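Malonyl CoA:acyl carrier protein malonyltransferase (Streptomyces coelicolor, PDB 1NM2) probably catalyses transfer of the malonyl group from malonyl-CoA to holo-acyl carrier protein, a step that supplies fatty acid biosynthesis. Local coordinates at residues Q10-P15 with V276-T281; L42-T47 with A51-D56; V59-L64 with R121-A126. All blocks are in the same frame, centred on the assembly; numbering follows the deposited sequence.

Contact 1. Residues Q10-P15 with V276-T281; sequences QGAQTP and VCPGGT
Q13, whose backbone N lies 4.0 Å from P278 CG, folds its side chain back over its own turn, and its OE1 accepts a hydrogen bond from G11 N at 2.9 Å. The fold-back comes from CG lying between the backbone N and the carbonyl carbon (chi1 83°) and from a second bend at chi2, which together carry the amide toward G11. The bond is moderately bent, 143° at the hydrogen, and the donor stands a little out of the amide plane. The other end of the amide is also held, as NE2 donates to the carbonyl of I54, so two bonds fix the rotation of this group. G11 has a positive phi, at which a CB would press on the carbonyl O of Q10.

Across the contact the meeting is apolar. A12 points its methyl at P278, CB lying 3.7 Å from P278 CG and 3.6 Å from P278 O. The ring answers from the side of its CG and CB edge, with CG 3.7 Å from A12 O. T281 comes in at the margin, its OG1 4.3 Å from A12 CB; beyond, its hydroxyl makes a weak hydrogen bond with E275. The peptide before P278 is cis, and the ring faces A12, while P8, F17 and L64 also pack on P278.

Strands 3-7 and 272-275 are neighbours in the parallel sheet, and these two loops leave their C-terminal ends side by side. Here, at the C-terminal end of the sheet, lies the active site of an alpha/beta hydrolase-like core; in related malonyltransferases the backbone N of the glutamine equivalent to Q10 contributes to the oxyanion hole, and a similar role is likely here.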
ATOM      1  N   GLN A  10       0.591  -3.293   3.508  1.00 21.41           N
ATOM      2  CA  GLN A  10       0.790  -4.283   4.566  1.00 22.74           C
ATOM      3  C   GLN A  10      -0.206  -5.426   4.512  1.00 23.60           C
ATOM      4  O   GLN A  10      -1.398  -5.222   4.255  1.00 23.66           O
ATOM      5  CB  GLN A  10       0.723  -3.631   5.951  1.00 23.43           C
ATOM      6  CG  GLN A  10       1.978  -2.867   6.338  1.00 27.07           C
ATOM      7  CD  GLN A  10       2.051  -2.590   7.826  1.00 27.08           C
ATOM      8  OE1 GLN A  10       2.021  -3.510   8.645  1.00 27.37           O
ATOM      9  NE2 GLN A  10       2.153  -1.321   8.185  1.00 29.24           N
ATOM     10  N   GLY A  11       0.291  -6.630   4.781  1.00 23.17           N
ATOM     11  CA  GLY A  11      -0.555  -7.807   4.742  1.00 22.68           C
ATOM     12  C   GLY A  11      -0.229  -8.643   3.521  1.00 23.44           C
ATOM     13  O   GLY A  11      -0.425  -9.857   3.519  1.00 24.06           O
ATOM     14  N   ALA A  12       0.276  -7.990   2.480  1.00 22.40           N
ATOM     15  CA  ALA A  12       0.626  -8.670   1.240  1.00 22.20           C
ATOM     16  C   ALA A  12       1.885  -9.528   1.357  1.00 22.10           C
ATOM     17  O   ALA A  12       2.018 -10.543   0.672  1.00 20.92           O
ATOM     18  CB  ALA A  12       0.798  -7.645   0.115  1.00 19.25           C
ATOM     19  N   GLN A  13       2.805  -9.121   2.225  1.00 21.72           N
ATOM     20  CA  GLN A  13       4.052  -9.853   2.396  1.00 21.05           C
ATOM     21  C   GLN A  13       3.888 -11.185   3.129  1.00 21.31           C
ATOM     22  O   GLN A  13       3.062 -11.312   4.032  1.00 21.44           O
ATOM     23  CB  GLN A  13       5.075  -8.989   3.145  1.00 18.85           C
ATOM     24  CG  GLN A  13       4.924  -8.995   4.658  1.00 17.80           C
ATOM     25  CD  GLN A  13       3.802  -8.107   5.179  1.00 17.50           C
ATOM     26  OE1 GLN A  13       2.985  -7.585   4.417  1.00 16.42           O
ATOM     27  NE2 GLN A  13       3.762  -7.940   6.495  1.00 16.23           N
ATOM     28  N   THR A  14       4.680 -12.172   2.726  1.00 19.42           N
ATOM     29  CA  THR A  14       4.664 -13.493   3.355  1.00 20.71           C
ATOM     30  C   THR A  14       6.106 -13.976   3.474  1.00 19.87           C
ATOM     31  O   THR A  14       6.979 -13.522   2.734  1.00 20.82           O
ATOM     32  CB  THR A  14       3.864 -14.524   2.528  1.00 21.43           C
ATOM     33  OG1 THR A  14       4.381 -14.580   1.193  1.00 21.37           O
ATOM     34  CG2 THR A  14       2.390 -14.159   2.506  1.00 21.23           C
ATOM     35  N   PRO A  15       6.376 -14.906   4.403  1.00 20.32           N
ATOM     36  CA  PRO A  15       7.733 -15.426   4.592  1.00 19.37           C
ATOM     37  C   PRO A  15       8.384 -15.941   3.309  1.00 19.90           C
ATOM     38  O   PRO A  15       7.784 -16.726   2.576  1.00 18.58           O
ATOM     39  CB  PRO A  15       7.531 -16.539   5.619  1.00 20.18           C
ATOM     40  CG  PRO A  15       6.373 -16.048   6.422  1.00 22.04           C
ATOM     41  CD  PRO A  15       5.439 -15.549   5.342  1.00 20.77           C
ATOM     42  N   VAL A 276       2.590  -4.899  -8.710  1.00 16.99           N
ATOM     43  CA  VAL A 276       3.960  -5.341  -8.473  1.00 16.99           C
ATOM     44  C   VAL A 276       4.049  -6.312  -7.301  1.00 17.89           C
ATOM     45  O   VAL A 276       3.066  -6.553  -6.602  1.00 18.25           O
ATOM     46  CB  VAL A 276       4.916  -4.136  -8.233  1.00 15.74           C
ATOM     47  CG1 VAL A 276       4.935  -3.252  -9.477  1.00 14.77           C
ATOM     48  CG2 VAL A 276       4.469  -3.328  -7.001  1.00 11.97           C
ATOM     49  N   CYS A 277       5.232  -6.879  -7.097  1.00 17.96           N
ATOM     50  CA  CYS A 277       5.448  -7.836  -6.022  1.00 18.28           C
ATOM     51  C   CYS A 277       5.361  -7.173  -4.652  1.00 17.88           C
ATOM     52  O   CYS A 277       5.898  -6.085  -4.443  1.00 19.49           O
ATOM     53  CB  CYS A 277       6.820  -8.498  -6.191  1.00 20.21           C
ATOM     54  SG  CYS A 277       7.247  -9.663  -4.887  1.00 24.32           S
ATOM     55  N   PRO A 278       4.690  -7.822  -3.687  1.00 18.34           N
ATOM     56  CA  PRO A 278       4.003  -9.117  -3.760  1.00 18.22           C
ATOM     57  C   PRO A 278       2.531  -8.920  -4.127  1.00 18.69           C
ATOM     58  O   PRO A 278       1.743  -8.431  -3.320  1.00 17.91           O
ATOM     59  CB  PRO A 278       4.189  -9.669  -2.353  1.00 17.57           C
ATOM     60  CG  PRO A 278       4.041  -8.430  -1.516  1.00 19.32           C
ATOM     61  CD  PRO A 278       4.828  -7.379  -2.286  1.00 17.97           C
ATOM     62  N   GLY A 279       2.169  -9.306  -5.346  1.00 18.50           N
ATOM     63  CA  GLY A 279       0.806  -9.122  -5.807  1.00 18.39           C
ATOM     64  C   GLY A 279      -0.230 -10.132  -5.362  1.00 19.07           C
ATOM     65  O   GLY A 279       0.088 -11.142  -4.729  1.00 18.94           O
ATOM     66  N   GLY A 280      -1.482  -9.848  -5.710  1.00 18.71           N
ATOM     67  CA  GLY A 280      -2.576 -10.729  -5.352  1.00 20.09           C
ATOM     68  C   GLY A 280      -3.748  -9.996  -4.718  1.00 19.01           C
ATOM     69  O   GLY A 280      -4.887 -10.145  -5.156  1.00 18.96           O
ATOM     70  N   THR A 281      -3.470  -9.193  -3.697  1.00 18.03           N
ATOM     71  CA  THR A 281      -4.513  -8.455  -2.993  1.00 18.91           C
ATOM     72  C   THR A 281      -5.220  -7.396  -3.842  1.00 17.88           C
ATOM     73  O   THR A 281      -6.446  -7.415  -3.958  1.00 19.63           O
ATOM     74  CB  THR A 281      -3.950  -7.777  -1.722  1.00 19.95           C
ATOM     75  OG1 THR A 281      -2.878  -6.900  -2.085  1.00 18.20           O
ATOM     76  CG2 THR A 281      -3.426  -8.828  -0.746  1.00 21.82           C
TER

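Contact 2. Residues L42-T47 with A51-D56; sequences LAHFGT and ADEIRD. With NI (nickel (II) ion), chain B.
F45 and I54 bring the backbones of the two short helical segments nearest, with their CA atoms 6.3 Å apart, and F45 O lies against I54 CG2 at a tight 3.1 Å. The polar link is H44 NE2 donating to E53 OE1 at 3.0 Å. It is nearly straight (163°), leaves the imidazole edge close to the ring plane and reaches the syn side of the carboxylate, whose plane is turned 39° from the ring. The H44 ring lies across F45, CD2 over the centre of one phenyl face, a place it reaches with chi1 at 166°, CG opposite the backbone N. E53 also runs beside F45, its OE1 4.0 Å from F45 CE2. A water bound to the nickel ion donates to E53 OE2. D52 OD2 ligates the nickel at 2.1 Å, and D50 is a further ligand. Without the imidazole, as with an alanine here, E53 OE1 would probably lose this donor and one face of F45 its cover. F45 also packs on V59 of helix 57-75, while L42 reaches helix 27-38 through V31 and W34, and T47 meets helix 19-22.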
ATOM      1  N   LEU A  42      17.158  -6.053   4.524  1.00 18.71           N
ATOM      2  CA  LEU A  42      16.010  -6.387   3.685  1.00 18.51           C
ATOM      3  C   LEU A  42      16.050  -7.805   3.130  1.00 17.10           C
ATOM      4  O   LEU A  42      15.024  -8.474   3.079  1.00 16.69           O
ATOM      5  CB  LEU A  42      15.895  -5.379   2.537  1.00 17.27           C
ATOM      6  CG  LEU A  42      15.603  -3.936   2.962  1.00 19.61           C
ATOM      7  CD1 LEU A  42      15.793  -2.999   1.773  1.00 18.25           C
ATOM      8  CD2 LEU A  42      14.180  -3.833   3.520  1.00 17.80           C
ATOM      9  N   ALA A  43      17.228  -8.261   2.716  1.00 17.22           N
ATOM     10  CA  ALA A  43      17.373  -9.607   2.172  1.00 19.43           C
ATOM     11  C   ALA A  43      16.947 -10.661   3.197  1.00 19.24           C
ATOM     12  O   ALA A  43      16.245 -11.617   2.865  1.00 18.92           O
ATOM     13  CB  ALA A  43      18.827  -9.850   1.730  1.00 20.82           C
ATOM     14  N   HIS A  44      17.361 -10.487   4.444  1.00 17.92           N
ATOM     15  CA  HIS A  44      16.992 -11.439   5.484  1.00 21.00           C
ATOM     16  C   HIS A  44      15.480 -11.497   5.709  1.00 20.28           C
ATOM     17  O   HIS A  44      14.886 -12.576   5.752  1.00 20.86           O
ATOM     18  CB  HIS A  44      17.661 -11.082   6.813  1.00 21.98           C
ATOM     19  CG  HIS A  44      17.075 -11.806   7.988  1.00 23.66           C
ATOM     20  ND1 HIS A  44      17.290 -13.148   8.220  1.00 23.61           N
ATOM     21  CD2 HIS A  44      16.234 -11.386   8.964  1.00 22.61           C
ATOM     22  CE1 HIS A  44      16.607 -13.523   9.286  1.00 23.73           C
ATOM     23  NE2 HIS A  44      15.959 -12.474   9.756  1.00 23.11           N
ATOM     24  N   PHE A  45      14.859 -10.337   5.867  1.00 19.98           N
ATOM     25  CA  PHE A  45      13.426 -10.301   6.121  1.00 20.54           C
ATOM     26  C   PHE A  45      12.588 -10.776   4.943  1.00 20.37           C
ATOM     27  O   PHE A  45      11.459 -11.219   5.123  1.00 19.79           O
ATOM     28  CB  PHE A  45      13.005  -8.898   6.556  1.00 21.58           C
ATOM     29  CG  PHE A  45      13.534  -8.510   7.908  1.00 20.80           C
ATOM     30  CD1 PHE A  45      14.598  -7.622   8.028  1.00 22.14           C
ATOM     31  CD2 PHE A  45      12.991  -9.069   9.061  1.00 20.52           C
ATOM     32  CE1 PHE A  45      15.118  -7.293   9.281  1.00 22.29           C
ATOM     33  CE2 PHE A  45      13.500  -8.751  10.316  1.00 22.57           C
ATOM     34  CZ  PHE A  45      14.568  -7.860  10.429  1.00 22.81           C
ATOM     35  N   GLY A  46      13.149 -10.697   3.743  1.00 19.53           N
ATOM     36  CA  GLY A  46      12.422 -11.146   2.574  1.00 19.63           C
ATOM     37  C   GLY A  46      12.692 -12.600   2.224  1.00 20.41           C
ATOM     38  O   GLY A  46      12.002 -13.167   1.378  1.00 19.39           O
ATOM     39  N   THR A  47      13.684 -13.216   2.869  1.00 20.98           N
ATOM     40  CA  THR A  47      14.011 -14.611   2.573  1.00 23.42           C
ATOM     41  C   THR A  47      13.944 -15.597   3.742  1.00 24.66           C
ATOM     42  O   THR A  47      13.243 -16.603   3.657  1.00 25.94           O
ATOM     43  CB  THR A  47      15.416 -14.740   1.935  1.00 21.66           C
ATOM     44  OG1 THR A  47      16.405 -14.265   2.852  1.00 22.66           O
ATOM     45  CG2 THR A  47      15.498 -13.934   0.656  1.00 20.25           C
ATOM     46  N   ALA A  51       6.976 -15.484   9.934  1.00 21.35           N
ATOM     47  CA  ALA A  51       5.798 -14.645  10.097  1.00 19.75           C
ATOM     48  C   ALA A  51       5.897 -13.531  11.136  1.00 19.96           C
ATOM     49  O   ALA A  51       5.568 -12.378  10.840  1.00 17.38           O
ATOM     50  CB  ALA A  51       4.589 -15.523  10.396  1.00 21.14           C
ATOM     51  N   ASP A  52       6.350 -13.851  12.345  1.00 19.02           N
ATOM     52  CA  ASP A  52       6.416 -12.822  13.377  1.00 19.95           C
ATOM     53  C   ASP A  52       7.387 -11.682  13.066  1.00 20.81           C
ATOM     54  O   ASP A  52       7.128 -10.532  13.424  1.00 21.03           O
ATOM     55  CB  ASP A  52       6.727 -13.445  14.750  1.00 20.44           C
ATOM     56  CG  ASP A  52       8.155 -13.936  14.874  1.00 20.05           C
ATOM     57  OD1 ASP A  52       9.077 -13.097  15.004  1.00 17.05           O
ATOM     58  OD2 ASP A  52       8.353 -15.169  14.847  1.00 23.94           O
ATOM     59  N   GLU A  53       8.486 -11.987  12.378  1.00 19.08           N
ATOM     60  CA  GLU A  53       9.472 -10.963  12.043  1.00 20.11           C
ATOM     61  C   GLU A  53       8.993  -9.988  10.976  1.00 19.50           C
ATOM     62  O   GLU A  53       9.272  -8.796  11.059  1.00 20.17           O
ATOM     63  CB  GLU A  53      10.777 -11.602  11.565  1.00 20.49           C
ATOM     64  CG  GLU A  53      11.475 -12.461  12.602  1.00 26.60           C
ATOM     65  CD  GLU A  53      12.708 -13.141  12.037  1.00 28.33           C
ATOM     66  OE1 GLU A  53      13.712 -12.438  11.769  1.00 25.14           O
ATOM     67  OE2 GLU A  53      12.658 -14.380  11.849  1.00 28.58           O
ATOM     68  N   ILE A  54       8.272 -10.483   9.974  1.00 20.12           N
ATOM     69  CA  ILE A  54       7.811  -9.598   8.913  1.00 22.10           C
ATOM     70  C   ILE A  54       6.465  -8.949   9.197  1.00 22.78           C
ATOM     71  O   ILE A  54       5.951  -8.186   8.383  1.00 22.49           O
ATOM     72  CB  ILE A  54       7.769 -10.318   7.548  1.00 23.76           C
ATOM     73  CG1 ILE A  54       6.756 -11.464   7.573  1.00 22.21           C
ATOM     74  CG2 ILE A  54       9.155 -10.843   7.212  1.00 23.23           C
ATOM     75  CD1 ILE A  54       6.664 -12.202   6.253  1.00 22.90           C
ATOM     76  N   ARG A  55       5.897  -9.253  10.359  1.00 22.32           N
ATOM     77  CA  ARG A  55       4.632  -8.653  10.758  1.00 22.43           C
ATOM     78  C   ARG A  55       4.999  -7.328  11.418  1.00 21.72           C
ATOM     79  O   ARG A  55       4.162  -6.444  11.585  1.00 22.41           O
ATOM     80  CB  ARG A  55       3.899  -9.563  11.741  1.00 22.63           C
ATOM     81  CG  ARG A  55       2.555  -9.033  12.224  1.00 24.48           C
ATOM     82  CD  ARG A  55       1.731 -10.185  12.773  1.00 25.84           C
ATOM     83  NE  ARG A  55       0.606  -9.753  13.590  1.00 29.25           N
ATOM     84  CZ  ARG A  55      -0.337 -10.577  14.038  1.00 28.72           C
ATOM     85  NH1 ARG A  55      -0.283 -11.868  13.742  1.00 26.25           N
ATOM     86  NH2 ARG A  55      -1.331 -10.111  14.782  1.00 29.69           N
ATOM     87  N   ASP A  56       6.271  -7.215  11.784  1.00 20.99           N
ATOM     88  CA  ASP A  56       6.831  -6.013  12.398  1.00 20.56           C
ATOM     89  C   ASP A  56       6.558  -4.868  11.420  1.00 19.51           C
ATOM     90  O   ASP A  56       7.137  -4.815  10.339  1.00 16.72           O
ATOM     91  CB  ASP A  56       8.340  -6.207  12.576  1.00 19.60           C
ATOM     92  CG  ASP A  56       9.020  -5.025  13.239  1.00 22.04           C
ATOM     93  OD1 ASP A  56       8.505  -3.892  13.156  1.00 24.61           O
ATOM     94  OD2 ASP A  56      10.098  -5.236  13.831  1.00 22.04           O
TER
HETATM   95 NI    NI B 317      10.168 -16.182  14.596  1.00 28.93          NI
HETATM   96  O   HOH W   1      11.637 -15.246  14.334  1.00 24.56           O

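Contact 3. Residues V59-L64 with R121-A126; sequences VAQPLL and RRRGLA. With ACY (acetic acid), chain D.
Q61 and R123 meet at the close-packed side of two nearly antiparallel helical segments, whose axes approach to 7.8 Å at 159°. R123 NH1 donates to Q61 OE1 at 2.9 Å in an almost straight bond of 171°. The acceptor lies in the guanidinium plane, but the donor stands well above the amide carbonyl plane, away from the lone-pair directions. The R123 chain, extended as far as NE, runs crosswise past the same oxygen, bringing CG within 3.0 Å of Q61 OE1. G124 lets the helices come this close: the Q61 amide lies against its CA, with CD 3.5 Å away, and a CB there would crowd Q61 CB.

At P62 and R121 the backbones come as near, but the side chains mesh less. Here P62 CB and R121 CA are 4.4 Å apart, and the partly exposed R121 side chain starts away from the other helix, then curls back to donate through NH1 to S58 O, with L125 CD1 against one guanidinium face.

On the buried side R123 NH1 also donates to acetate OXT at 2.8 Å, and NH2 reaches both OXT, at 3.2 Å, and S98 OG. The acetate mimics a malonyl group in the active site beside S98 of a probable GxSxG nucleophile elbow. Q61 is thus in the second shell and probably positions the arginine that, as in other FabD enzymes, probably receives the malonyl carboxylate.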
ATOM      1  N   VAL A  59       9.372  -3.171   9.808  1.00 16.08           N
ATOM      2  CA  VAL A  59      10.064  -4.012   8.837  1.00 15.46           C
ATOM      3  C   VAL A  59       9.221  -4.174   7.570  1.00 17.05           C
ATOM      4  O   VAL A  59       9.715  -4.006   6.455  1.00 15.96           O
ATOM      5  CB  VAL A  59      10.350  -5.429   9.419  1.00 16.99           C
ATOM      6  CG1 VAL A  59      10.834  -6.369   8.312  1.00 18.33           C
ATOM      7  CG2 VAL A  59      11.407  -5.345  10.514  1.00 14.68           C
ATOM      8  N   ALA A  60       7.940  -4.487   7.750  1.00 15.26           N
ATOM      9  CA  ALA A  60       7.043  -4.703   6.624  1.00 17.01           C
ATOM     10  C   ALA A  60       6.978  -3.563   5.612  1.00 17.07           C
ATOM     11  O   ALA A  60       7.005  -3.802   4.405  1.00 16.91           O
ATOM     12  CB  ALA A  60       5.634  -5.021   7.130  1.00 18.25           C
ATOM     13  N   GLN A  61       6.892  -2.325   6.089  1.00 14.29           N
ATOM     14  CA  GLN A  61       6.794  -1.203   5.163  1.00 15.65           C
ATOM     15  C   GLN A  61       7.982  -1.073   4.204  1.00 15.79           C
ATOM     16  O   GLN A  61       7.790  -1.074   2.987  1.00 15.02           O
ATOM     17  CB  GLN A  61       6.520   0.094   5.945  1.00 15.62           C
ATOM     18  CG  GLN A  61       5.151   0.038   6.626  1.00 16.52           C
ATOM     19  CD  GLN A  61       4.645   1.374   7.116  1.00 17.55           C
ATOM     20  OE1 GLN A  61       4.951   2.416   6.542  1.00 17.59           O
ATOM     21  NE2 GLN A  61       3.834   1.346   8.168  1.00 16.82           N
ATOM     22  N   PRO A  62       9.221  -0.968   4.720  1.00 15.90           N
ATOM     23  CA  PRO A  62      10.343  -0.854   3.776  1.00 15.58           C
ATOM     24  C   PRO A  62      10.528  -2.103   2.904  1.00 15.75           C
ATOM     25  O   PRO A  62      10.940  -2.006   1.751  1.00 14.67           O
ATOM     26  CB  PRO A  62      11.548  -0.591   4.684  1.00 15.88           C
ATOM     27  CG  PRO A  62      11.143  -1.202   6.000  1.00 17.04           C
ATOM     28  CD  PRO A  62       9.682  -0.790   6.107  1.00 16.26           C
ATOM     29  N   LEU A  63      10.236  -3.274   3.458  1.00 15.59           N
ATOM     30  CA  LEU A  63      10.362  -4.516   2.703  1.00 16.28           C
ATOM     31  C   LEU A  63       9.415  -4.513   1.503  1.00 14.71           C
ATOM     32  O   LEU A  63       9.795  -4.904   0.400  1.00 14.26           O
ATOM     33  CB  LEU A  63      10.054  -5.717   3.602  1.00 17.04           C
ATOM     34  CG  LEU A  63      10.067  -7.104   2.947  1.00 17.86           C
ATOM     35  CD1 LEU A  63      11.422  -7.376   2.294  1.00 17.88           C
ATOM     36  CD2 LEU A  63       9.786  -8.159   4.022  1.00 18.83           C
ATOM     37  N   LEU A  64       8.178  -4.080   1.723  1.00 14.81           N
ATOM     38  CA  LEU A  64       7.186  -4.027   0.653  1.00 14.45           C
ATOM     39  C   LEU A  64       7.601  -3.060  -0.448  1.00 15.33           C
ATOM     40  O   LEU A  64       7.438  -3.356  -1.632  1.00 17.16           O
ATOM     41  CB  LEU A  64       5.816  -3.611   1.213  1.00 16.02           C
ATOM     42  CG  LEU A  64       5.050  -4.709   1.956  1.00 15.64           C
ATOM     43  CD1 LEU A  64       3.901  -4.116   2.751  1.00 17.90           C
ATOM     44  CD2 LEU A  64       4.545  -5.724   0.940  1.00 17.25           C
ATOM     45  N   ARG A 121      10.935   3.804   5.808  1.00 17.77           N
ATOM     46  CA  ARG A 121      11.561   3.194   6.982  1.00 18.10           C
ATOM     47  C   ARG A 121      11.056   4.042   8.160  1.00 18.18           C
ATOM     48  O   ARG A 121      10.640   3.517   9.187  1.00 18.23           O
ATOM     49  CB  ARG A 121      13.089   3.306   6.891  1.00 19.27           C
ATOM     50  CG  ARG A 121      13.916   2.219   7.601  1.00 23.62           C
ATOM     51  CD  ARG A 121      13.314   1.683   8.891  1.00 24.95           C
ATOM     52  NE  ARG A 121      14.347   1.296   9.853  1.00 25.50           N
ATOM     53  CZ  ARG A 121      14.244   0.285  10.712  1.00 25.75           C
ATOM     54  NH1 ARG A 121      13.152  -0.468  10.738  1.00 23.01           N
ATOM     55  NH2 ARG A 121      15.232   0.033  11.563  1.00 27.26           N
ATOM     56  N   ARG A 122      11.092   5.362   7.989  1.00 17.25           N
ATOM     57  CA  ARG A 122      10.626   6.286   9.023  1.00 18.85           C
ATOM     58  C   ARG A 122       9.111   6.162   9.204  1.00 17.05           C
ATOM     59  O   ARG A 122       8.594   6.277  10.316  1.00 17.66           O
ATOM     60  CB  ARG A 122      10.982   7.728   8.649  1.00 20.28           C
ATOM     61  CG  ARG A 122      12.476   8.010   8.628  1.00 26.23           C
ATOM     62  CD  ARG A 122      13.063   7.899  10.029  1.00 30.49           C
ATOM     63  NE  ARG A 122      14.520   7.996  10.036  1.00 31.68           N
ATOM     64  CZ  ARG A 122      15.252   8.069  11.143  1.00 32.56           C
ATOM     65  NH1 ARG A 122      14.657   8.058  12.332  1.00 29.98           N
ATOM     66  NH2 ARG A 122      16.576   8.143  11.065  1.00 32.04           N
ATOM     67  N   ARG A 123       8.404   5.933   8.104  1.00 16.74           N
ATOM     68  CA  ARG A 123       6.957   5.779   8.155  1.00 15.30           C
ATOM     69  C   ARG A 123       6.612   4.604   9.067  1.00 15.83           C
ATOM     70  O   ARG A 123       5.790   4.733   9.977  1.00 14.63           O
ATOM     71  CB  ARG A 123       6.400   5.512   6.749  1.00 15.91           C
ATOM     72  CG  ARG A 123       4.866   5.457   6.657  1.00 16.08           C
ATOM     73  CD  ARG A 123       4.438   5.130   5.227  1.00 16.06           C
ATOM     74  NE  ARG A 123       3.020   5.358   4.970  1.00 16.84           N
ATOM     75  CZ  ARG A 123       2.052   4.474   5.196  1.00 16.68           C
ATOM     76  NH1 ARG A 123       2.333   3.277   5.696  1.00 16.16           N
ATOM     77  NH2 ARG A 123       0.795   4.786   4.901  1.00 18.31           N
ATOM     78  N   GLY A 124       7.250   3.466   8.819  1.00 14.17           N
ATOM     79  CA  GLY A 124       6.990   2.273   9.611  1.00 16.67           C
ATOM     80  C   GLY A 124       7.329   2.395  11.086  1.00 16.13           C
ATOM     81  O   GLY A 124       6.583   1.918  11.940  1.00 15.57           O
ATOM     82  N   LEU A 125       8.464   3.016  11.388  1.00 16.99           N
ATOM     83  CA  LEU A 125       8.878   3.205  12.770  1.00 16.47           C
ATOM     84  C   LEU A 125       7.916   4.165  13.463  1.00 17.53           C
ATOM     85  O   LEU A 125       7.463   3.896  14.570  1.00 17.99           O
ATOM     86  CB  LEU A 125      10.303   3.767  12.826  1.00 17.53           C
ATOM     87  CG  LEU A 125      11.432   2.839  12.355  1.00 20.59           C
ATOM     88  CD1 LEU A 125      12.697   3.642  12.104  1.00 22.60           C
ATOM     89  CD2 LEU A 125      11.681   1.759  13.401  1.00 23.71           C
ATOM     90  N   ALA A 126       7.589   5.273  12.799  1.00 17.16           N
ATOM     91  CA  ALA A 126       6.689   6.273  13.369  1.00 18.04           C
ATOM     92  C   ALA A 126       5.306   5.729  13.690  1.00 18.34           C
ATOM     93  O   ALA A 126       4.733   6.057  14.728  1.00 18.68           O
ATOM     94  CB  ALA A 126       6.564   7.475  12.422  1.00 16.79           C
TER
HETATM   95  C   ACY D 425      -0.484   0.935   6.664  1.00 46.79           C
HETATM   96  O   ACY D 425       0.317   0.011   7.107  1.00 47.17           O
HETATM   97  OXT ACY D 425      -0.179   2.134   6.346  1.00 46.92           O
HETATM   98  CH3 ACY D 425      -1.927   0.477   6.523  1.00 45.31           C

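Overall arrangement
From the N terminus, strand 3-7 of the parallel sheet runs into 10-15, the first half of contact 1. The chain then passes through helices 19-22 and 27-38 before contact 2 closes a very short loop between 42-47 and 51-56. Helix 57-75 follows directly and opens contact 3, which is completed by helix 113-132 after strand 93-96. Contacts 2 and 3 are thus in series, and both nest inside the long loop that 276-281 closes beyond strand 272-275; none cross. They also touch: Q13 meets A60, P15 packs on I54, and F45 on L63. Helix 57-75 therefore borders all three, joining the C-terminal end of the parallel sheet to the helices around the metal site and acetate pocket.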